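Local coordinates for protein prokaryotic transcription elongation factor GreA/GreB (Nitrosomonas europaea, PDB 2PN0) that probably binds RNA polymerase as a GreA/GreB-family factor of the Rnk type, at residues 55-65 and 101-110. Sequence-based numbering, arbitrary orientation.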
# COMPACT_ATOMS: atom_id res chain seq x y z
N THR A 55 -7.89 19.77 -8.07
CA THR A 55 -6.57 19.39 -7.56
C THR A 55 -6.64 18.51 -6.32
O THR A 55 -5.59 18.07 -5.83
CB THR A 55 -5.78 20.61 -7.15
OG1 THR A 55 -6.62 21.44 -6.33
CG2 THR A 55 -5.30 21.39 -8.38
N VAL A 56 -7.85 18.28 -5.79
CA VAL A 56 -8.07 17.42 -4.59
C VAL A 56 -8.34 15.97 -4.99
O VAL A 56 -9.13 15.71 -5.91
CB VAL A 56 -9.23 18.00 -3.69
CG1 VAL A 56 -9.68 16.97 -2.60
CG2 VAL A 56 -8.81 19.30 -3.06
N VAL A 57 -7.68 15.02 -4.30
CA VAL A 57 -7.84 13.58 -4.56
C VAL A 57 -9.17 13.07 -4.00
O VAL A 57 -9.40 13.11 -2.80
CB VAL A 57 -6.68 12.76 -3.95
CG1 VAL A 57 -6.89 11.27 -4.25
CG2 VAL A 57 -5.36 13.20 -4.58
N THR A 58 -10.03 12.60 -4.90
CA THR A 58 -11.31 12.02 -4.53
C THR A 58 -11.31 10.55 -4.92
O THR A 58 -10.41 10.08 -5.61
CB THR A 58 -12.48 12.75 -5.24
OG1 THR A 58 -12.31 12.67 -6.67
CG2 THR A 58 -12.49 14.19 -4.81
N MSE A 59 -12.32 9.83 -4.50
CA MSE A 59 -12.50 8.46 -5.04
C MSE A 59 -12.51 8.55 -6.57
O MSE A 59 -13.09 9.50 -7.16
CB MSE A 59 -13.79 7.84 -4.48
CG MSE A 59 -13.78 7.59 -2.96
SE MSE A 59 -12.23 6.50 -2.37
CE MSE A 59 -12.51 4.98 -3.54
N ASN A 60 -11.86 7.58 -7.22
CA ASN A 60 -11.78 7.47 -8.68
C ASN A 60 -10.92 8.53 -9.39
O ASN A 60 -10.95 8.62 -10.63
CB ASN A 60 -13.18 7.32 -9.32
CG ASN A 60 -13.86 6.04 -8.90
OD1 ASN A 60 -13.28 4.97 -9.04
ND2 ASN A 60 -15.12 6.13 -8.41
N SER A 61 -10.20 9.33 -8.59
CA SER A 61 -9.19 10.28 -9.11
C SER A 61 -7.98 9.47 -9.60
O SER A 61 -7.58 8.49 -8.96
CB SER A 61 -8.68 11.26 -8.02
OG SER A 61 -9.66 12.28 -7.79
N THR A 62 -7.36 9.93 -10.69
CA THR A 62 -6.03 9.41 -11.07
C THR A 62 -4.99 10.41 -10.60
O THR A 62 -5.10 11.61 -10.91
CB THR A 62 -5.94 9.18 -12.60
OG1 THR A 62 -6.84 8.13 -12.94
CG2 THR A 62 -4.53 8.75 -13.01
N VAL A 63 -4.03 9.93 -9.81
CA VAL A 63 -3.00 10.75 -9.22
C VAL A 63 -1.70 10.48 -9.96
O VAL A 63 -1.27 9.33 -10.07
CB VAL A 63 -2.88 10.46 -7.70
CG1 VAL A 63 -1.87 11.41 -7.02
CG2 VAL A 63 -4.26 10.56 -7.00
N ARG A 64 -1.09 11.54 -10.49
CA ARG A 64 0.22 11.45 -11.14
C ARG A 64 1.29 11.86 -10.15
O ARG A 64 1.17 12.92 -9.54
CB ARG A 64 0.27 12.37 -12.36
CG ARG A 64 1.54 12.29 -13.13
CD ARG A 64 1.29 12.79 -14.52
NE ARG A 64 2.45 12.84 -15.37
CZ ARG A 64 3.10 11.79 -15.90
NH1 ARG A 64 2.74 10.54 -15.63
NH2 ARG A 64 4.14 12.01 -16.71
N PHE A 65 2.33 11.03 -9.99
CA PHE A 65 3.38 11.27 -9.03
C PHE A 65 4.72 11.40 -9.70
O PHE A 65 4.97 10.72 -10.71
CB PHE A 65 3.56 10.05 -8.11
CG PHE A 65 2.37 9.71 -7.28
CD1 PHE A 65 2.19 10.31 -6.03
CD2 PHE A 65 1.44 8.77 -7.74
CE1 PHE A 65 1.10 9.99 -5.23
CE2 PHE A 65 0.30 8.44 -6.96
CZ PHE A 65 0.16 9.04 -5.70
N LEU A 101 -4.42 8.42 0.50
CA LEU A 101 -4.46 9.32 -0.67
C LEU A 101 -5.69 10.22 -0.67
O LEU A 101 -5.64 11.34 -1.17
CB LEU A 101 -4.40 8.55 -2.02
CG LEU A 101 -3.08 7.91 -2.40
CD1 LEU A 101 -3.24 7.11 -3.74
CD2 LEU A 101 -1.94 8.97 -2.54
N LEU A 102 -6.80 9.70 -0.15
CA LEU A 102 -8.09 10.41 -0.20
C LEU A 102 -7.89 11.72 0.51
O LEU A 102 -7.36 11.77 1.61
CB LEU A 102 -9.15 9.59 0.52
CG LEU A 102 -10.56 10.19 0.47
CD1 LEU A 102 -11.07 10.16 -1.00
CD2 LEU A 102 -11.45 9.41 1.46
N GLY A 103 -8.29 12.79 -0.14
CA GLY A 103 -8.25 14.10 0.52
C GLY A 103 -6.93 14.85 0.37
O GLY A 103 -6.87 16.07 0.68
N LEU A 104 -5.89 14.19 -0.12
CA LEU A 104 -4.63 14.88 -0.41
C LEU A 104 -4.85 15.83 -1.61
O LEU A 104 -5.91 15.77 -2.29
CB LEU A 104 -3.52 13.89 -0.71
CG LEU A 104 -3.12 13.04 0.49
CD1 LEU A 104 -1.84 12.28 0.03
CD2 LEU A 104 -2.87 13.89 1.70
N ALA A 105 -3.88 16.70 -1.87
CA ALA A 105 -4.01 17.64 -2.99
C ALA A 105 -2.74 17.70 -3.86
O ALA A 105 -1.66 17.33 -3.39
CB ALA A 105 -4.34 19.02 -2.48
N GLN A 106 -2.88 18.16 -5.11
CA GLN A 106 -1.75 18.40 -6.00
C GLN A 106 -0.68 19.19 -5.25
O GLN A 106 -0.99 20.15 -4.52
CB GLN A 106 -2.22 19.18 -7.26
CG GLN A 106 -1.21 19.24 -8.43
CD GLN A 106 -0.14 20.33 -8.25
OE1 GLN A 106 -0.31 21.25 -7.45
NE2 GLN A 106 0.98 20.22 -8.97
N GLY A 107 0.58 18.77 -5.40
CA GLY A 107 1.68 19.40 -4.72
C GLY A 107 2.10 18.71 -3.43
O GLY A 107 3.24 18.92 -2.97
N ASP A 108 1.19 17.90 -2.84
CA ASP A 108 1.45 17.24 -1.57
C ASP A 108 2.51 16.17 -1.78
O ASP A 108 2.60 15.57 -2.87
CB ASP A 108 0.20 16.58 -0.98
CG ASP A 108 -0.72 17.57 -0.32
OD1 ASP A 108 -0.32 18.76 -0.18
OD2 ASP A 108 -1.86 17.16 0.04
N GLU A 109 3.33 15.96 -0.76
CA GLU A 109 4.34 14.89 -0.84
C GLU A 109 4.04 13.77 0.17
O GLU A 109 3.60 14.02 1.30
CB GLU A 109 5.75 15.50 -0.64
CG GLU A 109 6.14 16.38 -1.86
CD GLU A 109 7.45 17.17 -1.71
OE1 GLU A 109 8.03 17.26 -0.61
OE2 GLU A 109 7.90 17.68 -2.77
N ILE A 110 4.27 12.53 -0.24
CA ILE A 110 4.14 11.42 0.70
C ILE A 110 5.27 10.49 0.38
O ILE A 110 5.96 10.66 -0.63
CB ILE A 110 2.76 10.67 0.61
CG1 ILE A 110 2.46 10.24 -0.81
CG2 ILE A 110 1.64 11.54 1.22
CD1 ILE A 110 1.11 9.37 -0.85
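Val56 and Ala105 form an isolated antiparallel bridge, a non-hydrogen-bonded pair, between the loop portions before strand 62-67 and before strand 109-113 of the FKBP-like GreA/GreB C-terminal domain. The bonds beside it define the register. Val57 N-H points almost straight (178°) at Leu104 O, 2.8 Å from the N. Gln106 N reaches Thr55 O at 2.8 Å, in the plane of the Thr55 carbonyl. A third bond, Gly103 N to Val57 O at 2.9 Å, uses the other polar backbone atom of Val57, so both are satisfied across the contact. Two type II turns shape the partner segment. In the first, Leu104 N closes on Leu101 O; in the second, Asp108 N closes on Ala105 O, while Ala105 N is taken by Asp108 OD2 at 2.8 Å, approached from above the carboxylate plane. Gln106 sends its amide elsewhere, NE2 bonding Val125 O of strand 119-128.

The buried Val57 side chain packs against the first turn: with CG1 anti to the backbone N (chi1 -180°), that methyl lies 3.3 Å from Leu101 O, and CG2 sits 4.3 Å from Leu104 CB. Cutting this side chain back to alanine would remove both methyls and is likely to open a gap against the Leu101 carbonyl and Leu104 CB. Leu102 CD1 meets Met59 SE (selenomethionine) at 4.1 Å. Farther along, Leu101 CD2 touches the Phe65 ring at its edge, in plane, 3.8 Å from CZ.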